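Long-range contact in exopolyphosphatase (Cytophaga hutchinsonii, PDB 3MDQ), which probably hydrolyses inorganic polyphosphate, releasing orthophosphate from the chain ends, as exopolyphosphatases of the Ppx/GppA family do: residues A112-L117 with S142-I147. Sequence-based numbering, arbitrary orientation.
Sequences AREAEL and SVEFII. With SO4 (sulfate ion), chain D.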
# COMPACT_ATOMS: atom_id res chain seq x y z
N ALA A 112 -3.62 -7.91 10.55
CA ALA A 112 -3.65 -9.29 10.06
C ALA A 112 -4.65 -9.38 8.93
O ALA A 112 -4.38 -9.97 7.88
CB ALA A 112 -3.99 -10.32 11.21
N ARG A 113 -5.84 -8.81 9.13
CA ARG A 113 -6.89 -8.94 8.13
C ARG A 113 -6.56 -8.13 6.91
O ARG A 113 -6.81 -8.55 5.77
CB ARG A 113 -8.21 -8.43 8.69
CG ARG A 113 -9.41 -8.63 7.78
CD ARG A 113 -9.64 -10.08 7.51
NE ARG A 113 -10.75 -10.29 6.57
CZ ARG A 113 -10.78 -11.28 5.69
NH1 ARG A 113 -9.77 -12.10 5.57
NH2 ARG A 113 -11.81 -11.42 4.86
N GLU A 114 -5.96 -6.96 7.11
CA GLU A 114 -5.46 -6.13 6.00
C GLU A 114 -4.47 -6.94 5.12
O GLU A 114 -4.57 -6.95 3.89
CB GLU A 114 -4.78 -4.85 6.54
CG GLU A 114 -4.30 -3.91 5.50
CD GLU A 114 -3.65 -2.65 6.07
OE1 GLU A 114 -3.47 -2.58 7.31
OE2 GLU A 114 -3.27 -1.73 5.27
N ALA A 115 -3.56 -7.64 5.77
CA ALA A 115 -2.61 -8.46 5.04
C ALA A 115 -3.31 -9.56 4.22
O ALA A 115 -2.98 -9.80 3.04
CB ALA A 115 -1.60 -9.07 6.02
N GLU A 116 -4.28 -10.22 4.83
CA GLU A 116 -5.04 -11.27 4.12
C GLU A 116 -5.72 -10.72 2.88
O GLU A 116 -5.75 -11.35 1.81
CB GLU A 116 -6.04 -11.93 5.06
CG GLU A 116 -5.38 -12.69 6.17
CD GLU A 116 -6.34 -13.07 7.28
OE1 GLU A 116 -7.51 -12.65 7.29
OE2 GLU A 116 -5.86 -13.75 8.20
N LEU A 117 -6.37 -9.56 3.04
CA LEU A 117 -7.13 -8.99 1.95
C LEU A 117 -6.20 -8.52 0.85
O LEU A 117 -6.47 -8.74 -0.33
CB LEU A 117 -8.02 -7.85 2.46
CG LEU A 117 -9.14 -8.23 3.39
CD1 LEU A 117 -9.67 -6.97 4.09
CD2 LEU A 117 -10.28 -8.95 2.61
N SER A 142 1.51 1.47 7.77
CA SER A 142 1.98 0.10 8.04
C SER A 142 2.55 -0.58 6.81
O SER A 142 2.43 -0.09 5.70
CB SER A 142 0.83 -0.73 8.61
OG SER A 142 -0.15 -0.97 7.62
N VAL A 143 3.26 -1.69 7.07
CA VAL A 143 3.76 -2.55 6.03
C VAL A 143 3.29 -3.98 6.36
O VAL A 143 3.48 -4.49 7.47
CB VAL A 143 5.30 -2.53 5.95
CG1 VAL A 143 5.82 -3.48 4.85
CG2 VAL A 143 5.83 -1.05 5.73
N GLU A 144 2.63 -4.59 5.38
CA GLU A 144 2.14 -5.97 5.52
C GLU A 144 3.03 -6.91 4.70
O GLU A 144 3.39 -6.58 3.57
CB GLU A 144 0.70 -6.12 5.04
CG GLU A 144 -0.37 -5.55 5.96
CD GLU A 144 -0.34 -4.06 6.04
OE1 GLU A 144 -0.50 -3.40 5.01
OE2 GLU A 144 -0.15 -3.54 7.18
N PHE A 145 3.34 -8.04 5.30
CA PHE A 145 4.09 -9.10 4.66
C PHE A 145 3.26 -10.36 4.68
O PHE A 145 2.65 -10.69 5.73
CB PHE A 145 5.38 -9.36 5.39
CG PHE A 145 6.38 -8.24 5.33
CD1 PHE A 145 7.21 -8.10 4.26
CD2 PHE A 145 6.48 -7.35 6.39
CE1 PHE A 145 8.13 -7.06 4.22
CE2 PHE A 145 7.41 -6.35 6.35
CZ PHE A 145 8.24 -6.20 5.29
N ILE A 146 3.19 -11.05 3.54
CA ILE A 146 2.45 -12.29 3.42
C ILE A 146 3.28 -13.33 2.68
O ILE A 146 3.86 -13.01 1.61
CB ILE A 146 1.11 -12.12 2.66
CG1 ILE A 146 0.29 -10.92 3.17
CG2 ILE A 146 0.29 -13.43 2.71
CD1 ILE A 146 0.48 -9.67 2.36
N ILE A 147 3.37 -14.56 3.21
CA ILE A 147 4.01 -15.65 2.51
C ILE A 147 2.94 -16.62 2.06
O ILE A 147 2.16 -17.04 2.88
CB ILE A 147 5.07 -16.35 3.36
CG1 ILE A 147 6.21 -15.40 3.71
CG2 ILE A 147 5.61 -17.62 2.65
CD1 ILE A 147 7.23 -15.93 4.71
S SO4 D . -1.29 2.58 4.58
O1 SO4 D . -0.21 2.25 5.53
O2 SO4 D . -0.94 3.81 3.78
O3 SO4 D . -1.47 1.44 3.67
O4 SO4 D . -2.43 2.66 5.48
O HOH W 1 -2.45 0.34 6.68
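Glu114 reaches from helix 111-125 to Glu144 of strand 143-148 and to Ser142 just before it. CG stands anti to the backbone N (chi1 -177°), and the chain runs on extended, which carries the carboxylate over that of Glu144. The two carboxylates stack with their planes 25° apart, while the side chains cross at about a right angle. Glu114 OE2 lies 3.2 Å from Glu144 OE1, and both atoms are acceptors. Arg86 forms a salt bridge with Glu114 OE1. Glu144 OE2 takes a 2.6 Å bond from Ser142 OG on its syn lone pair and is also hydrogen-bonded to Ser158. A water is hydrogen-bonded to Glu114 OE2, Ser142 OG and, at 2.6 Å, sulfate O4. It therefore ties together the helix, the loop before the strand and the anion. Ser142 N donates a nearly straight bond to sulfate O1 (2.9 Å). Gly140 N, Gly141 N and Thr13 OG1 hold the same ion. The glycine-rich turn between strands 133-138 and 143-148 is one of the two phosphate-binding loops of the actin-like ATPase fold, to which the Ppx/GppA family belongs. Thr13 lies on the other, between strands 5-11 and 15-24. The sulfate, probably from the crystallisation liquor, is consistent with a phosphate position of the substrate. Ala115, the next residue, makes the apolar part of the contact. Its CB lies 3.7 Å from Glu144 CG, against the aliphatic part of that bent side chain. The same CB also meets Ile146 CG1 at 3.9 Å. Ile146 CG1 also packs against Ala115 O. Helix and strand axes approach to 8.0 Å here, crossing at -59°.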